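Local coordinates for protein extracellular serine protease (Aeromonas sobria, PDB 3WQB) that cleaves peptide bonds after paired basic residues, one of them lysine, as a calcium-binding, furin-like serine protease and probable virulence factor that attacks host plasma proteins, at residues Lys222-Gly234 against Gly557-Arg569. The protein carries 1 engineered substitution. Sequence-based numbering, arbitrary orientation.
Sequences KIAAGGYVLNRTG and GTRQVSLLNRETR
V229 and L564 form a hydrogen-bonded pair in an antiparallel sheet built by both domains: the hairpin 222-233 of the subtilisin domain lays strand 228-233 along strand 559-565 of the P-domain, and strand 571-576 extends the sheet beyond. The pair is closed by V229 N to L564 O at 2.9 Å and L564 N to V229 O at 2.8 Å. Packing is tight on the face carrying L230, V561 and L563, all buried. The isobutyl groups of L230 and L563 run alongside each other, CD2 to CD2 at 3.5 Å, with L515 of helix 512-520 against L563. On this same face the guanidinium groups of R232 and R559 stand nearly perpendicular (83°), and E576, salt-bridged to both, probably offsets their like charges; F507 O and N508 O hold R232 NE and NH2, and D488, a calcium ligand, also pairs with R559. The other face, with V229, N231, T233, Q560 and S562, is more exposed. T233 CG2 lies beside Q560 CB at 3.6 Å, while V229 CG2 meets the aliphatic part of R566. A water bridges the two strands, accepting from R232 NH1 and donating to Q560 O, each at 2.8 Å.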
# COMPACT_ATOMS: atom_id res chain seq x y z
N LYS A 222 -11.45 -7.98 -7.36
CA LYS A 222 -10.91 -7.87 -8.71
C LYS A 222 -9.62 -7.10 -8.72
O LYS A 222 -9.40 -6.21 -7.89
CB LYS A 222 -11.93 -7.22 -9.67
CG LYS A 222 -12.26 -5.76 -9.39
CD LYS A 222 -13.32 -5.27 -10.37
CE LYS A 222 -13.57 -3.76 -10.24
NZ LYS A 222 -14.65 -3.34 -11.16
N ILE A 223 -8.75 -7.44 -9.67
CA ILE A 223 -7.55 -6.67 -9.93
C ILE A 223 -7.49 -6.28 -11.40
O ILE A 223 -8.09 -6.94 -12.26
CB ILE A 223 -6.25 -7.41 -9.51
CG1 ILE A 223 -6.09 -8.75 -10.25
CG2 ILE A 223 -6.22 -7.59 -7.99
CD1 ILE A 223 -4.65 -9.24 -10.32
N ALA A 224 -6.79 -5.19 -11.66
CA ALA A 224 -6.55 -4.72 -13.01
C ALA A 224 -5.05 -4.67 -13.23
O ALA A 224 -4.30 -4.20 -12.36
CB ALA A 224 -7.18 -3.35 -13.23
N ALA A 225 -4.62 -5.14 -14.39
CA ALA A 225 -3.22 -5.23 -14.72
C ALA A 225 -3.06 -5.25 -16.23
O ALA A 225 -3.65 -6.10 -16.92
CB ALA A 225 -2.61 -6.48 -14.10
N GLY A 226 -2.29 -4.29 -16.75
CA GLY A 226 -1.95 -4.21 -18.17
C GLY A 226 -3.14 -4.31 -19.11
O GLY A 226 -3.11 -5.08 -20.07
N GLY A 227 -4.19 -3.55 -18.82
CA GLY A 227 -5.37 -3.50 -19.69
C GLY A 227 -6.32 -4.69 -19.59
O GLY A 227 -7.21 -4.84 -20.43
N TYR A 228 -6.13 -5.53 -18.59
CA TYR A 228 -7.05 -6.64 -18.28
C TYR A 228 -7.58 -6.51 -16.87
O TYR A 228 -6.90 -5.99 -15.98
CB TYR A 228 -6.35 -8.00 -18.41
CG TYR A 228 -6.04 -8.42 -19.84
CD1 TYR A 228 -4.93 -7.90 -20.51
CD2 TYR A 228 -6.86 -9.33 -20.51
CE1 TYR A 228 -4.64 -8.28 -21.81
CE2 TYR A 228 -6.57 -9.72 -21.82
CZ TYR A 228 -5.46 -9.19 -22.46
OH TYR A 228 -5.17 -9.57 -23.76
N VAL A 229 -8.81 -6.97 -16.66
CA VAL A 229 -9.38 -7.09 -15.32
C VAL A 229 -9.62 -8.57 -15.04
O VAL A 229 -10.19 -9.29 -15.87
CB VAL A 229 -10.70 -6.29 -15.16
CG1 VAL A 229 -11.22 -6.37 -13.73
CG2 VAL A 229 -10.51 -4.83 -15.55
N LEU A 230 -9.16 -9.02 -13.88
CA LEU A 230 -9.33 -10.41 -13.45
C LEU A 230 -10.14 -10.50 -12.17
O LEU A 230 -9.97 -9.70 -11.26
CB LEU A 230 -7.97 -11.09 -13.20
CG LEU A 230 -6.94 -11.16 -14.32
CD1 LEU A 230 -6.12 -9.87 -14.36
CD2 LEU A 230 -6.03 -12.37 -14.10
N ASN A 231 -11.02 -11.50 -12.11
CA ASN A 231 -11.75 -11.82 -10.89
C ASN A 231 -12.12 -13.30 -10.92
O ASN A 231 -12.26 -13.88 -12.00
CB ASN A 231 -13.03 -10.97 -10.76
CG ASN A 231 -14.09 -11.33 -11.79
OD1 ASN A 231 -14.01 -10.93 -12.95
ND2 ASN A 231 -15.09 -12.09 -11.37
N ARG A 232 -12.26 -13.90 -9.74
CA ARG A 232 -12.68 -15.29 -9.64
C ARG A 232 -14.16 -15.38 -9.93
O ARG A 232 -14.95 -14.52 -9.54
CB ARG A 232 -12.39 -15.86 -8.25
CG ARG A 232 -10.90 -15.90 -7.95
CD ARG A 232 -10.57 -16.79 -6.76
NE ARG A 232 -9.12 -17.00 -6.67
CZ ARG A 232 -8.44 -17.86 -7.44
NH1 ARG A 232 -9.09 -18.60 -8.33
NH2 ARG A 232 -7.13 -17.99 -7.31
N THR A 233 -14.53 -16.43 -10.65
CA THR A 233 -15.94 -16.77 -10.82
C THR A 233 -16.19 -18.00 -9.97
O THR A 233 -15.26 -18.70 -9.58
CB THR A 233 -16.30 -16.98 -12.30
OG1 THR A 233 -17.70 -17.28 -12.41
CG2 THR A 233 -15.49 -18.11 -12.92
N GLY A 234 -17.45 -18.25 -9.64
CA GLY A 234 -17.80 -19.41 -8.86
C GLY A 234 -18.13 -19.07 -7.43
O GLY A 234 -18.33 -17.90 -7.08
N GLY A 557 -9.43 -28.97 -6.24
CA GLY A 557 -10.51 -28.71 -7.20
C GLY A 557 -10.06 -27.70 -8.24
O GLY A 557 -9.20 -26.85 -7.96
N THR A 558 -10.65 -27.76 -9.43
CA THR A 558 -10.41 -26.73 -10.45
C THR A 558 -11.03 -25.40 -10.02
O THR A 558 -12.00 -25.37 -9.27
CB THR A 558 -10.96 -27.13 -11.83
OG1 THR A 558 -12.38 -27.28 -11.76
CG2 THR A 558 -10.32 -28.43 -12.30
N ARG A 559 -10.46 -24.31 -10.51
CA ARG A 559 -11.03 -23.00 -10.31
C ARG A 559 -11.03 -22.26 -11.62
O ARG A 559 -10.19 -22.52 -12.49
CB ARG A 559 -10.20 -22.20 -9.29
CG ARG A 559 -10.24 -22.76 -7.87
CD ARG A 559 -9.51 -21.85 -6.90
NE ARG A 559 -8.07 -21.75 -7.17
CZ ARG A 559 -7.14 -22.58 -6.70
NH1 ARG A 559 -7.46 -23.60 -5.91
NH2 ARG A 559 -5.87 -22.36 -7.02
N GLN A 560 -11.97 -21.34 -11.77
CA GLN A 560 -12.01 -20.50 -12.95
C GLN A 560 -11.91 -19.02 -12.61
O GLN A 560 -12.40 -18.57 -11.57
CB GLN A 560 -13.27 -20.78 -13.76
CG GLN A 560 -13.29 -22.16 -14.42
CD GLN A 560 -14.51 -22.33 -15.27
OE1 GLN A 560 -15.50 -21.66 -15.05
NE2 GLN A 560 -14.45 -23.23 -16.24
N VAL A 561 -11.26 -18.29 -13.51
CA VAL A 561 -11.02 -16.87 -13.36
C VAL A 561 -11.49 -16.19 -14.63
O VAL A 561 -11.16 -16.63 -15.73
CB VAL A 561 -9.52 -16.60 -13.12
CG1 VAL A 561 -9.23 -15.10 -13.05
CG2 VAL A 561 -9.05 -17.30 -11.84
N SER A 562 -12.26 -15.12 -14.47
CA SER A 562 -12.75 -14.33 -15.59
C SER A 562 -11.68 -13.29 -15.97
O SER A 562 -11.18 -12.55 -15.09
CB SER A 562 -14.06 -13.63 -15.22
OG SER A 562 -15.03 -14.54 -14.69
N LEU A 563 -11.34 -13.25 -17.25
CA LEU A 563 -10.39 -12.30 -17.81
C LEU A 563 -11.13 -11.35 -18.74
O LEU A 563 -11.75 -11.78 -19.71
CB LEU A 563 -9.29 -13.03 -18.59
CG LEU A 563 -8.59 -14.24 -17.99
CD1 LEU A 563 -7.84 -14.99 -19.07
CD2 LEU A 563 -7.64 -13.78 -16.91
N LEU A 564 -11.06 -10.05 -18.43
CA LEU A 564 -11.67 -9.03 -19.28
C LEU A 564 -10.60 -8.22 -19.98
O LEU A 564 -9.78 -7.59 -19.33
CB LEU A 564 -12.56 -8.10 -18.45
CG LEU A 564 -13.12 -6.82 -19.10
CD1 LEU A 564 -14.12 -7.17 -20.20
CD2 LEU A 564 -13.77 -5.93 -18.06
N ASN A 565 -10.62 -8.24 -21.31
CA ASN A 565 -9.82 -7.32 -22.10
C ASN A 565 -10.54 -5.96 -22.11
O ASN A 565 -11.62 -5.84 -22.67
CB ASN A 565 -9.67 -7.87 -23.52
CG ASN A 565 -8.74 -7.05 -24.39
OD1 ASN A 565 -8.87 -5.83 -24.49
ND2 ASN A 565 -7.79 -7.72 -25.03
N ARG A 566 -9.95 -4.95 -21.47
CA ARG A 566 -10.67 -3.69 -21.24
C ARG A 566 -10.94 -2.90 -22.52
O ARG A 566 -11.94 -2.18 -22.62
CB ARG A 566 -9.92 -2.81 -20.23
CG ARG A 566 -9.81 -3.44 -18.86
CD ARG A 566 -9.07 -2.54 -17.89
NE ARG A 566 -9.94 -1.52 -17.31
CZ ARG A 566 -9.59 -0.69 -16.34
NH1 ARG A 566 -8.37 -0.75 -15.81
NH2 ARG A 566 -10.46 0.20 -15.88
N GLU A 567 -10.05 -3.06 -23.49
CA GLU A 567 -10.15 -2.40 -24.79
C GLU A 567 -11.20 -3.05 -25.71
O GLU A 567 -12.06 -2.35 -26.25
CB GLU A 567 -8.77 -2.42 -25.46
CG GLU A 567 -8.72 -1.88 -26.88
CD GLU A 567 -7.44 -2.29 -27.58
OE1 GLU A 567 -7.53 -3.10 -28.52
OE2 GLU A 567 -6.35 -1.82 -27.17
N THR A 568 -11.11 -4.36 -25.89
CA THR A 568 -12.00 -5.07 -26.82
C THR A 568 -13.31 -5.50 -26.17
O THR A 568 -14.29 -5.77 -26.87
CB THR A 568 -11.32 -6.31 -27.42
OG1 THR A 568 -11.14 -7.30 -26.40
CG2 THR A 568 -9.97 -5.97 -28.06
N ARG A 569 -13.31 -5.57 -24.84
CA ARG A 569 -14.43 -6.08 -24.02
C ARG A 569 -14.56 -7.60 -24.07
O ARG A 569 -15.51 -8.16 -23.49
CB ARG A 569 -15.77 -5.39 -24.36
CG ARG A 569 -15.75 -3.86 -24.35
CD ARG A 569 -15.04 -3.30 -23.12
NE ARG A 569 -15.79 -3.54 -21.89
CZ ARG A 569 -15.38 -3.18 -20.67
NH1 ARG A 569 -14.22 -2.56 -20.50
NH2 ARG A 569 -16.14 -3.45 -19.62
O HOH W 1 -5.53 -2.13 -16.45
O HOH W 2 -7.06 -3.74 -22.97
O HOH W 3 -11.82 -19.12 -8.93
O HOH W 4 -14.16 -21.33 -9.94